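PDB 3F67: putative dienelactone hydrolase from Klebsiella pneumoniae subsp. pneumoniae MGH 78578, which probably hydrolyses carboxylic ester or lactone bonds, as do other members of the dienelactone hydrolase family. Local coordinates for residues T9-Q14 against A104-R109; G147-E152 against E189-A194; A213-Y218 against E225-G230. One frame throughout, in Å; residues are numbered along the deposited sequence. Where two conformers were deposited one is given.

Contact 1: residues T9-Q14 against A104-R109; sequences TSIPSQ and ASWAAR. With ACY (acetic acid), chain E.
The indole of W106 meets a strand through four consecutive residues, T9 to P12, and accounts for most of what is buried between T9-Q14 and A104-R109. I11 does the central work. Its CG1 methylene sits over one face of the indole, 4.0 Å from the centroid of the W106 five-membered ring and 16° off the ring normal, in a CH-pi contact. Extended beyond that, CD1 of I11 reaches CE3 of W106 at 4.0 Å, beside the rim of the benzene part. The other branch of I11, CG2, lies 3.9 Å from CB of W106, at the root of the side chain. CG2 takes the place anti to the backbone N, which leaves CG1 beside that N (chi1 -71°) and sends it over the ring.

At the far end, T9 comes from the opposite direction and brings its methyl CG2 to 3.5 Å from CZ2 of W106, an oblique approach. CD of P12 touches CD1 of W106 at 3.9 Å, and the carbonyl O of S10 lies 3.8 Å from NE1 of W106, both obliquely; no hydrogen bond crosses the contact.

In the alpha/beta-hydrolase fold, helices pack on both faces of a central, mostly parallel sheet; here helix 93-108 lies against strand 4-13, an outermost strand, and the axes of strand 9-13 and helix 104-108 approach to 8.5 Å, at 121°. Strand 4-13 is held in turn by backbone bonds of T9 with A20 and I11 with M18. I63 on strand 61-65 touches both I11 and W106, while H110 stacks on the indole. R109 binds an acetic acid molecule, probably from the crystallisation liquor, through NH1 and NH2, with NH2 of R109 3.0 Å from its OXT.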
ATOM      1  N   THR A   9      -3.348 -17.251   5.592  1.00 21.39           N
ATOM      2  CA  THR A   9      -2.194 -17.846   6.213  1.00 23.17           C
ATOM      3  C   THR A   9      -1.794 -16.967   7.399  1.00 22.80           C
ATOM      4  O   THR A   9      -2.432 -15.941   7.659  1.00 23.21           O
ATOM      5  CB  THR A   9      -1.042 -18.097   5.160  1.00 23.21           C
ATOM      6  OG1 THR A   9      -0.068 -18.985   5.722  1.00 27.07           O
ATOM      7  CG2 THR A   9      -0.402 -16.770   4.753  1.00 27.22           C
ATOM      8  N   SER A  10      -0.825 -17.441   8.172  0.50 22.41           N
ATOM      9  CA  SER A  10      -0.182 -16.625   9.168  0.50 22.25           C
ATOM     10  C   SER A  10       1.147 -16.294   8.550  0.50 21.85           C
ATOM     11  O   SER A  10       1.703 -17.103   7.789  0.50 21.71           O
ATOM     12  CB  SER A  10       0.052 -17.414  10.454  0.50 22.90           C
ATOM     13  OG  SER A  10      -1.163 -17.692  11.113  0.50 23.52           O
ATOM     14  N   ILE A  11       1.655 -15.115   8.874  1.00 20.88           N
ATOM     15  CA  ILE A  11       3.009 -14.767   8.515  1.00 20.61           C
ATOM     16  C   ILE A  11       3.782 -14.592   9.807  1.00 19.56           C
ATOM     17  O   ILE A  11       3.415 -13.762  10.649  1.00 18.10           O
ATOM     18  CB  ILE A  11       3.011 -13.527   7.634  1.00 20.25           C
ATOM     19  CG1 ILE A  11       2.434 -13.977   6.258  1.00 23.70           C
ATOM     20  CG2 ILE A  11       4.484 -12.974   7.493  1.00 18.94           C
ATOM     21  CD1 ILE A  11       2.390 -12.971   5.234  1.00 26.96           C
ATOM     22  N   PRO A  12       4.872 -15.362   9.973  1.00 20.97           N
ATOM     23  CA  PRO A  12       5.653 -15.244  11.208  1.00 22.11           C
ATOM     24  C   PRO A  12       6.288 -13.846  11.253  1.00 23.77           C
ATOM     25  O   PRO A  12       6.880 -13.407  10.274  1.00 22.66           O
ATOM     26  CB  PRO A  12       6.719 -16.360  11.077  1.00 23.07           C
ATOM     27  CG  PRO A  12       6.190 -17.314  10.021  1.00 21.93           C
ATOM     28  CD  PRO A  12       5.343 -16.449   9.075  1.00 20.89           C
ATOM     29  N   SER A  13       6.130 -13.113  12.350  1.00 24.46           N
ATOM     30  CA  SER A  13       6.527 -11.702  12.292  1.00 27.96           C
ATOM     31  C   SER A  13       6.882 -11.133  13.645  1.00 29.17           C
ATOM     32  O   SER A  13       6.011 -10.982  14.519  1.00 28.95           O
ATOM     33  CB  SER A  13       5.448 -10.829  11.605  1.00 27.34           C
ATOM     34  OG  SER A  13       5.957  -9.516  11.298  1.00 30.98           O
ATOM     35  N   GLN A  14       8.167 -10.789  13.791  1.00 30.58           N
ATOM     36  CA  GLN A  14       8.708 -10.263  15.054  1.00 31.15           C
ATOM     37  C   GLN A  14       8.270 -11.128  16.273  1.00 31.46           C
ATOM     38  O   GLN A  14       8.010 -10.600  17.364  1.00 32.26           O
ATOM     39  CB  GLN A  14       8.313  -8.772  15.215  1.00 31.45           C
ATOM     40  CG  GLN A  14       8.572  -7.908  13.950  1.00 31.81           C
ATOM     41  CD  GLN A  14       8.214  -6.434  14.118  1.00 34.23           C
ATOM     42  OE1 GLN A  14       7.176  -5.928  13.605  1.00 29.66           O
ATOM     43  NE2 GLN A  14       9.089  -5.717  14.808  1.00 32.34           N
ATOM     44  N   ALA A 104       7.623  -9.981   3.050  1.00 14.43           N
ATOM     45  CA  ALA A 104       8.526 -10.187   1.908  1.00 15.22           C
ATOM     46  C   ALA A 104       9.338 -11.475   2.159  1.00 14.05           C
ATOM     47  O   ALA A 104       9.561 -12.287   1.229  1.00 14.47           O
ATOM     48  CB  ALA A 104       9.465  -8.954   1.733  1.00 14.59           C
ATOM     49  N   SER A 105       9.773 -11.669   3.402  0.50 14.21           N
ATOM     50  CA  SER A 105      10.573 -12.857   3.764  0.50 13.14           C
ATOM     51  C   SER A 105       9.768 -14.133   3.579  0.50 13.53           C
ATOM     52  O   SER A 105      10.253 -15.131   3.021  0.50 13.21           O
ATOM     53  CB  SER A 105      11.093 -12.749   5.200  0.50 13.56           C
ATOM     54  OG  SER A 105      12.116 -11.771   5.270  0.50 11.63           O
ATOM     55  N   TRP A 106       8.523 -14.097   4.040  1.00 12.88           N
ATOM     56  CA  TRP A 106       7.625 -15.268   3.928  1.00 13.65           C
ATOM     57  C   TRP A 106       7.369 -15.518   2.442  1.00 12.73           C
ATOM     58  O   TRP A 106       7.400 -16.646   2.001  1.00 12.56           O
ATOM     59  CB  TRP A 106       6.309 -15.009   4.674  1.00 14.30           C
ATOM     60  CG  TRP A 106       5.235 -16.098   4.487  1.00 14.69           C
ATOM     61  CD1 TRP A 106       5.028 -17.202   5.278  1.00 14.06           C
ATOM     62  CD2 TRP A 106       4.242 -16.152   3.458  1.00 14.94           C
ATOM     63  NE1 TRP A 106       3.959 -17.953   4.791  1.00 13.43           N
ATOM     64  CE2 TRP A 106       3.465 -17.322   3.682  1.00 14.40           C
ATOM     65  CE3 TRP A 106       3.926 -15.317   2.362  1.00 13.86           C
ATOM     66  CZ2 TRP A 106       2.403 -17.681   2.862  1.00 16.88           C
ATOM     67  CZ3 TRP A 106       2.870 -15.699   1.524  1.00 15.42           C
ATOM     68  CH2 TRP A 106       2.112 -16.867   1.804  1.00 16.53           C
ATOM     69  N   ALA A 107       7.144 -14.452   1.681  1.00 12.75           N
ATOM     70  CA  ALA A 107       6.766 -14.602   0.267  1.00 12.54           C
ATOM     71  C   ALA A 107       7.840 -15.346  -0.523  1.00 12.22           C
ATOM     72  O   ALA A 107       7.530 -16.193  -1.368  1.00 12.88           O
ATOM     73  CB  ALA A 107       6.471 -13.209  -0.352  1.00 13.19           C
ATOM     74  N   ALA A 108       9.109 -15.063  -0.241  1.00 11.43           N
ATOM     75  CA  ALA A 108      10.208 -15.706  -0.973  1.00 12.57           C
ATOM     76  C   ALA A 108      10.318 -17.226  -0.739  1.00 11.38           C
ATOM     77  O   ALA A 108      10.932 -17.906  -1.531  1.00 10.96           O
ATOM     78  CB  ALA A 108      11.550 -15.017  -0.621  1.00 12.87           C
ATOM     79  N   ARG A 109       9.707 -17.739   0.359  1.00 10.18           N
ATOM     80  CA  ARG A 109       9.685 -19.180   0.648  1.00 10.20           C
ATOM     81  C   ARG A 109       8.330 -19.811   0.327  1.00 10.33           C
ATOM     82  O   ARG A 109       8.151 -20.995   0.553  1.00 11.14           O
ATOM     83  CB  ARG A 109      10.041 -19.440   2.121  1.00  9.35           C
ATOM     84  CG  ARG A 109      11.585 -19.471   2.364  1.00 11.95           C
ATOM     85  CD  ARG A 109      12.006 -19.929   3.764  1.00  9.69           C
ATOM     86  NE  ARG A 109      11.578 -18.898   4.708  1.00 13.65           N
ATOM     87  CZ  ARG A 109      12.344 -17.875   5.071  1.00 16.65           C
ATOM     88  NH1 ARG A 109      11.886 -16.975   5.924  1.00 17.94           N
ATOM     89  NH2 ARG A 109      13.586 -17.769   4.610  1.00 15.00           N
TER
HETATM   90  C   ACY E 242      14.532 -14.280   5.925  1.00 44.35           C
HETATM   91  O   ACY E 242      14.062 -14.770   7.003  1.00 45.40           O
HETATM   92  OXT ACY E 242      14.582 -14.906   4.861  1.00 43.33           O
HETATM   93  CH3 ACY E 242      15.034 -12.865   5.892  1.00 43.32           C

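Contact 2: residues G147-E152 against E189-A194; sequences GKLVGE and ETMRQA
L149 and M191, a selenomethionine, meet with their side chains crossing at about a right angle, and the two methyls of the leucine fork lie alongside the first two carbons of its partner, one against each. CD1 of L149 presses on CB of M191 at 3.7 Å, while CD2 of L149 reaches the next carbon along, CG of M191, at 3.9 Å. The selenium is farther off, SE of M191 being 4.2 Å from CD2 of L149. In M191, CG stands anti to the backbone N (chi1 -179°), and the bend at the second torsion (chi2 68°) brings the selenium no nearer to the leucine, leaving CB and CG as the touching atoms.

Beside this pair a looser one forms: V150 and T190 both point toward the other segment, but CG2 of V150 comes no closer than 4.4 Å to CB of T190. The hydroxyl of T190 is used within its own helix, on the carbonyl O of D186. The contact is thus wholly apolar, with no hydrogen bond between the segments.

In the fold, it ties the loop that follows strand 141-145 to helix 185-197. W130 of helix 124-133 touches both L149 and M191, V162 of the short helix 161-164 touches V150, T190 and M191, and M191 also rests on I204 of the outermost strand 202-207.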
ATOM      1  N   GLY A 147      -2.180   8.594  -0.381  1.00 15.58           N
ATOM      2  CA  GLY A 147      -1.558   8.526   0.945  1.00 15.66           C
ATOM      3  C   GLY A 147      -1.155   9.934   1.399  1.00 16.00           C
ATOM      4  O   GLY A 147      -0.535  10.689   0.630  1.00 15.27           O
ATOM      5  N   LYS A 148      -1.475  10.275   2.648  0.50 15.53           N
ATOM      6  CA  LYS A 148      -1.074  11.558   3.240  0.50 15.75           C
ATOM      7  C   LYS A 148       0.410  11.813   3.062  0.50 15.57           C
ATOM      8  O   LYS A 148       1.220  10.920   3.341  0.50 15.61           O
ATOM      9  CB  LYS A 148      -1.353  11.544   4.748  0.50 16.03           C
ATOM     10  CG  LYS A 148      -0.705  12.703   5.461  0.50 17.88           C
ATOM     11  CD  LYS A 148      -0.425  12.401   6.954  0.50 20.40           C
ATOM     12  CE  LYS A 148      -1.564  11.624   7.526  0.50 24.44           C
ATOM     13  NZ  LYS A 148      -2.833  12.335   7.196  0.50 26.97           N
ATOM     14  N   LEU A 149       0.769  13.031   2.631  1.00 14.89           N
ATOM     15  CA  LEU A 149       2.166  13.380   2.302  1.00 15.53           C
ATOM     16  C   LEU A 149       2.901  14.220   3.346  1.00 17.85           C
ATOM     17  O   LEU A 149       4.133  14.128   3.490  1.00 15.90           O
ATOM     18  CB  LEU A 149       2.158  14.172   0.987  1.00 15.69           C
ATOM     19  CG  LEU A 149       1.627  13.311  -0.197  1.00 12.65           C
ATOM     20  CD1 LEU A 149       1.418  14.259  -1.394  1.00 16.73           C
ATOM     21  CD2 LEU A 149       2.611  12.167  -0.629  1.00 15.48           C
ATOM     22  N   VAL A 150       2.136  15.076   4.005  1.00 20.28           N
ATOM     23  CA  VAL A 150       2.661  16.018   5.008  1.00 24.84           C
ATOM     24  C   VAL A 150       1.736  15.927   6.194  1.00 26.02           C
ATOM     25  O   VAL A 150       0.591  15.468   6.113  1.00 27.38           O
ATOM     26  CB  VAL A 150       2.780  17.532   4.509  1.00 24.64           C
ATOM     27  CG1 VAL A 150       4.144  18.071   4.834  1.00 28.75           C
ATOM     28  CG2 VAL A 150       2.600  17.678   3.092  1.00 28.04           C
ATOM     29  N   GLY A 151       2.255  16.249   7.356  1.00 28.75           N
ATOM     30  CA  GLY A 151       1.465  16.037   8.546  1.00 29.68           C
ATOM     31  C   GLY A 151       2.226  16.579   9.740  1.00 28.60           C
ATOM     32  O   GLY A 151       3.419  16.898   9.670  1.00 28.84           O
ATOM     33  N   GLU A 152       1.534  16.655  10.848  1.00 30.35           N
ATOM     34  CA  GLU A 152       2.221  16.891  12.111  1.00 30.14           C
ATOM     35  C   GLU A 152       2.768  15.524  12.506  1.00 29.11           C
ATOM     36  O   GLU A 152       2.259  14.487  12.066  1.00 28.43           O
ATOM     37  CB  GLU A 152       1.286  17.442  13.190  1.00 31.55           C
ATOM     38  CG  GLU A 152       0.146  16.499  13.593  1.00 35.18           C
ATOM     39  CD  GLU A 152      -0.395  16.781  15.009  1.00 41.78           C
ATOM     40  OE1 GLU A 152       0.053  17.764  15.679  1.00 42.97           O
ATOM     41  OE2 GLU A 152      -1.287  16.002  15.452  1.00 44.47           O
ATOM     42  N   GLU A 189       2.257  19.665  -4.032  1.00 15.56           N
ATOM     43  CA  GLU A 189       3.374  20.521  -4.437  1.00 16.08           C
ATOM     44  C   GLU A 189       4.579  20.402  -3.489  1.00 15.32           C
ATOM     45  O   GLU A 189       5.735  20.350  -3.937  1.00 15.34           O
ATOM     46  CB  GLU A 189       2.922  21.990  -4.570  1.00 16.57           C
ATOM     47  CG  GLU A 189       4.042  22.972  -4.887  1.00 19.65           C
ATOM     48  CD  GLU A 189       4.785  22.718  -6.217  1.00 26.57           C
ATOM     49  OE1 GLU A 189       4.278  22.008  -7.112  1.00 27.27           O
ATOM     50  OE2 GLU A 189       5.881  23.297  -6.366  1.00 32.92           O
ATOM     51  N   THR A 190       4.316  20.390  -2.187  1.00 14.00           N
ATOM     52  CA  THR A 190       5.394  20.215  -1.217  1.00 13.73           C
ATOM     53  C   THR A 190       6.120  18.898  -1.490  1.00 13.23           C
ATOM     54  O   THR A 190       7.346  18.840  -1.470  1.00 12.63           O
ATOM     55  CB  THR A 190       4.847  20.235   0.240  1.00 14.01           C
ATOM     56  OG1 THR A 190       4.158  21.474   0.453  1.00 12.47           O
ATOM     57  CG2 THR A 190       5.956  20.101   1.250  1.00 15.29           C
HETATM   58  N   MSE A 191       5.356  17.846  -1.770  1.00 12.43           N
HETATM   59  CA  MSE A 191       5.976  16.559  -2.032  1.00 13.84           C
HETATM   60  C   MSE A 191       6.778  16.573  -3.345  1.00 14.37           C
HETATM   61  O   MSE A 191       7.894  16.023  -3.406  1.00 14.01           O
HETATM   62  CB  MSE A 191       4.902  15.457  -2.092  1.00 13.46           C
HETATM   63  CG  MSE A 191       5.516  14.101  -2.336  1.00 14.43           C
HETATM   64 SE   MSE A 191       6.569  13.520  -0.769  0.95 17.08          SE
HETATM   65  CE  MSE A 191       6.873  11.685  -1.270  1.00 16.73           C
ATOM     66  N   ARG A 192       6.248  17.236  -4.371  1.00 15.53           N
ATOM     67  CA  ARG A 192       6.990  17.366  -5.623  1.00 16.22           C
ATOM     68  C   ARG A 192       8.291  18.123  -5.428  1.00 16.51           C
ATOM     69  O   ARG A 192       9.291  17.771  -6.053  1.00 15.72           O
ATOM     70  CB  ARG A 192       6.148  18.032  -6.730  1.00 15.88           C
ATOM     71  CG  ARG A 192       5.066  17.084  -7.251  1.00 16.93           C
ATOM     72  CD  ARG A 192       4.114  17.795  -8.216  1.00 21.03           C
ATOM     73  NE  ARG A 192       3.279  16.801  -8.909  1.00 19.47           N
ATOM     74  CZ  ARG A 192       2.070  17.053  -9.398  1.00 21.46           C
ATOM     75  NH1 ARG A 192       1.506  18.257  -9.266  1.00 21.92           N
ATOM     76  NH2 ARG A 192       1.425  16.106 -10.034  1.00 19.47           N
ATOM     77  N   GLN A 193       8.286  19.151  -4.569  1.00 16.39           N
ATOM     78  CA  GLN A 193       9.513  19.852  -4.240  1.00 16.76           C
ATOM     79  C   GLN A 193      10.495  18.893  -3.580  1.00 15.53           C
ATOM     80  O   GLN A 193      11.685  18.939  -3.905  1.00 16.79           O
ATOM     81  CB  GLN A 193       9.278  21.081  -3.334  1.00 16.86           C
ATOM     82  CG  GLN A 193       8.602  22.239  -4.019  1.00 21.44           C
ATOM     83  CD  GLN A 193       8.468  23.454  -3.087  1.00 23.30           C
ATOM     84  OE1 GLN A 193       8.820  23.392  -1.891  1.00 27.51           O
ATOM     85  NE2 GLN A 193       7.896  24.530  -3.607  1.00 21.44           N
ATOM     86  N   ALA A 194      10.007  18.055  -2.671  1.00 14.70           N
ATOM     87  CA  ALA A 194      10.865  17.148  -1.924  1.00 15.68           C
ATOM     88  C   ALA A 194      11.476  16.114  -2.899  1.00 16.12           C
ATOM     89  O   ALA A 194      12.664  15.812  -2.826  1.00 16.20           O
ATOM     90  CB  ALA A 194      10.073  16.446  -0.811  1.00 15.51           C
TER

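Contact 3: residues A213-Y218 against E225-G230; sequences AFNADY and ESAKDG
The loop between strand 202-207 and helix 224-238, which in alpha/beta-hydrolases carries the catalytic histidine, folds back here on the helix that follows it. H212, just before A213-Y218, fits a Cys-His-Asp triad with C123 and D180, as in dienelactone hydrolases, although this is unconfirmed; the side chain of F214 lies near these residues without touching them.

F214 meets the first turns of the helix with one side of its ring. CD1 of F214 is 3.6 Å from CB of S226, and CE1 of F214 lies 3.5 Å from the carbonyl O of S226, which approaches obliquely. CG of F214 is set between the backbone N and the carbonyl carbon (chi1 67°), which swings the ring toward the helix. Y146 meets that ring edge-to-face, and the hydroxyl of S226 bonds to ND1 of H223.

A type I beta turn from A213 to A216, closed by A216 N to A213 O at 3.1 Å, places F214 and N215 at its two central positions. Both then pack on the methyl of A227: the carbonyl O of F214 lies 3.5 Å from CB of A227, and OD1 of N215 lies 3.4 Å from the same CB. A water 2.7 Å from OD1 of N215 can donate to it; a weak, longer link from that water to the carbonyl O of A227 is possible but not settled. The backbone N of N215 bonds to the hydroxyl of Y146.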
ATOM      1  N   ALA A 213     -10.036   7.994  -1.911  1.00 17.78           N
ATOM      2  CA  ALA A 213     -10.607   6.634  -1.962  1.00 17.51           C
ATOM      3  C   ALA A 213     -11.408   6.391  -3.253  1.00 16.76           C
ATOM      4  O   ALA A 213     -12.440   5.698  -3.275  1.00 18.15           O
ATOM      5  CB  ALA A 213     -11.468   6.329  -0.705  1.00 17.17           C
ATOM      6  N   PHE A 214     -10.887   6.921  -4.343  1.00 16.44           N
ATOM      7  CA  PHE A 214     -11.630   6.807  -5.608  1.00 14.93           C
ATOM      8  C   PHE A 214     -11.588   5.417  -6.243  1.00 15.13           C
ATOM      9  O   PHE A 214     -12.323   5.140  -7.183  1.00 14.17           O
ATOM     10  CB  PHE A 214     -11.209   7.911  -6.608  1.00 14.80           C
ATOM     11  CG  PHE A 214      -9.787   7.793  -7.115  1.00 13.34           C
ATOM     12  CD1 PHE A 214      -9.460   6.862  -8.138  1.00 14.45           C
ATOM     13  CD2 PHE A 214      -8.787   8.647  -6.634  1.00 15.10           C
ATOM     14  CE1 PHE A 214      -8.144   6.798  -8.625  1.00 14.76           C
ATOM     15  CE2 PHE A 214      -7.452   8.579  -7.126  1.00 13.53           C
ATOM     16  CZ  PHE A 214      -7.148   7.654  -8.117  1.00 13.43           C
ATOM     17  N   ASN A 215     -10.692   4.555  -5.756  1.00 14.72           N
ATOM     18  CA  ASN A 215     -10.694   3.179  -6.194  1.00 14.51           C
ATOM     19  C   ASN A 215     -11.586   2.253  -5.373  1.00 15.79           C
ATOM     20  O   ASN A 215     -11.704   1.062  -5.688  1.00 16.22           O
ATOM     21  CB  ASN A 215      -9.245   2.666  -6.149  1.00 13.04           C
ATOM     22  CG  ASN A 215      -9.062   1.378  -6.920  1.00 13.11           C
ATOM     23  OD1 ASN A 215      -9.369   1.301  -8.126  1.00 14.53           O
ATOM     24  ND2 ASN A 215      -8.577   0.333  -6.228  1.00 14.53           N
ATOM     25  N   ALA A 216     -12.241   2.790  -4.331  1.00 16.53           N
ATOM     26  CA  ALA A 216     -13.024   1.911  -3.425  1.00 17.55           C
ATOM     27  C   ALA A 216     -14.401   1.663  -4.024  1.00 17.39           C
ATOM     28  O   ALA A 216     -15.377   2.416  -3.775  1.00 17.43           O
ATOM     29  CB  ALA A 216     -13.129   2.523  -2.026  1.00 17.62           C
ATOM     30  N   ASP A 217     -14.482   0.622  -4.841  1.00 16.97           N
ATOM     31  CA  ASP A 217     -15.644   0.412  -5.705  1.00 17.47           C
ATOM     32  C   ASP A 217     -16.918   0.128  -4.919  1.00 17.76           C
ATOM     33  O   ASP A 217     -18.006   0.225  -5.476  1.00 17.89           O
ATOM     34  CB  ASP A 217     -15.346  -0.700  -6.741  1.00 17.28           C
ATOM     35  CG  ASP A 217     -14.760  -1.938  -6.105  1.00 18.38           C
ATOM     36  OD1 ASP A 217     -15.534  -2.693  -5.486  1.00 19.36           O
ATOM     37  OD2 ASP A 217     -13.519  -2.158  -6.200  1.00 17.23           O
ATOM     38  N   TYR A 218     -16.783  -0.205  -3.629  1.00 17.97           N
ATOM     39  CA  TYR A 218     -17.963  -0.479  -2.795  1.00 19.38           C
ATOM     40  C   TYR A 218     -18.493   0.780  -2.068  1.00 19.69           C
ATOM     41  O   TYR A 218     -19.514   0.716  -1.343  1.00 21.09           O
ATOM     42  CB  TYR A 218     -17.650  -1.613  -1.800  1.00 17.99           C
ATOM     43  CG  TYR A 218     -16.754  -1.208  -0.662  1.00 17.10           C
ATOM     44  CD1 TYR A 218     -17.291  -0.836   0.596  1.00 14.77           C
ATOM     45  CD2 TYR A 218     -15.364  -1.169  -0.828  1.00 16.03           C
ATOM     46  CE1 TYR A 218     -16.437  -0.450   1.653  1.00 13.58           C
ATOM     47  CE2 TYR A 218     -14.521  -0.809   0.209  1.00 16.15           C
ATOM     48  CZ  TYR A 218     -15.058  -0.463   1.453  1.00 15.85           C
ATOM     49  OH  TYR A 218     -14.242  -0.104   2.486  1.00 19.42           O
ATOM     50  N   GLU A 225     -13.896   6.066 -13.838  1.00 14.15           N
ATOM     51  CA  GLU A 225     -12.931   6.401 -14.893  1.00 15.54           C
ATOM     52  C   GLU A 225     -11.512   6.573 -14.319  1.00 15.01           C
ATOM     53  O   GLU A 225     -10.523   6.048 -14.888  1.00 14.07           O
ATOM     54  CB  GLU A 225     -13.395   7.651 -15.646  1.00 16.84           C
ATOM     55  CG  GLU A 225     -12.334   8.249 -16.561  1.00 23.99           C
ATOM     56  CD  GLU A 225     -12.717   9.624 -17.099  1.00 32.46           C
ATOM     57  OE1 GLU A 225     -12.842   9.737 -18.330  1.00 35.15           O
ATOM     58  OE2 GLU A 225     -12.872  10.597 -16.302  1.00 35.84           O
ATOM     59  N   SER A 226     -11.407   7.268 -13.175  1.00 14.27           N
ATOM     60  CA  SER A 226     -10.110   7.419 -12.517  1.00 13.87           C
ATOM     61  C   SER A 226      -9.581   6.123 -11.942  1.00 13.63           C
ATOM     62  O   SER A 226      -8.382   5.871 -12.031  1.00 15.20           O
ATOM     63  CB  SER A 226     -10.165   8.415 -11.356  1.00 14.29           C
ATOM     64  OG  SER A 226     -10.725   9.623 -11.807  1.00 14.33           O
ATOM     65  N   ALA A 227     -10.449   5.329 -11.313  1.00 14.05           N
ATOM     66  CA  ALA A 227     -10.031   4.050 -10.749  1.00 13.98           C
ATOM     67  C   ALA A 227      -9.471   3.125 -11.829  1.00 14.33           C
ATOM     68  O   ALA A 227      -8.424   2.519 -11.625  1.00 15.06           O
ATOM     69  CB  ALA A 227     -11.182   3.385 -10.043  1.00 14.82           C
ATOM     70  N   LYS A 228     -10.145   3.053 -12.963  1.00 14.88           N
ATOM     71  CA  LYS A 228      -9.698   2.160 -14.033  1.00 15.65           C
ATOM     72  C   LYS A 228      -8.405   2.654 -14.664  1.00 15.20           C
ATOM     73  O   LYS A 228      -7.512   1.851 -14.931  1.00 16.20           O
ATOM     74  CB  LYS A 228     -10.765   2.034 -15.108  1.00 16.71           C
ATOM     75  CG  LYS A 228     -11.961   1.217 -14.637  1.00 20.56           C
ATOM     76  CD  LYS A 228     -12.717   0.810 -15.877  1.00 28.88           C
ATOM     77  CE  LYS A 228     -14.170   0.876 -15.685  1.00 33.90           C
ATOM     78  NZ  LYS A 228     -14.684  -0.431 -15.179  1.00 38.44           N
ATOM     79  N   ASP A 229      -8.301   3.969 -14.877  1.00 14.98           N
ATOM     80  CA  ASP A 229      -7.040   4.527 -15.379  1.00 14.88           C
ATOM     81  C   ASP A 229      -5.898   4.275 -14.392  1.00 15.05           C
ATOM     82  O   ASP A 229      -4.792   3.885 -14.786  1.00 14.73           O
ATOM     83  CB  ASP A 229      -7.187   6.027 -15.674  1.00 14.46           C
ATOM     84  CG  ASP A 229      -5.940   6.607 -16.318  1.00 18.52           C
ATOM     85  OD1 ASP A 229      -5.826   6.470 -17.547  1.00 20.88           O
ATOM     86  OD2 ASP A 229      -5.058   7.154 -15.616  1.00 17.05           O
ATOM     87  N   GLY A 230      -6.153   4.521 -13.106  1.00 13.72           N
ATOM     88  CA  GLY A 230      -5.109   4.303 -12.067  1.00 14.14           C
ATOM     89  C   GLY A 230      -4.656   2.860 -12.012  1.00 13.84           C
ATOM     90  O   GLY A 230      -3.440   2.561 -11.916  1.00 14.02           O
TER
HETATM   91  O   HOH W   1      -9.575  -0.352 -10.292  1.00 20.34           O

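The three contacts follow one another along the chain. Contact 1 lies on the opposite side of the chain's centre from both of the others, about 31 Å from contact 2 and about 29 Å from contact 3 between centres. Contacts 2 and 3 are nearer neighbours, about 22 Å apart between centres and about 8 Å at their nearest atoms, yet do not touch. The central eight-stranded sheet connects them: contact 1 involves its outermost strand 4-13, whereas contacts 2 and 3 gather around the opposite edge, where strand 202-207 follows helix 185-197 and leads to helix 224-238. The two ends of the sheet thus meet different elements, and contact 3 begins just after H212, the histidine of a possible, unconfirmed triad.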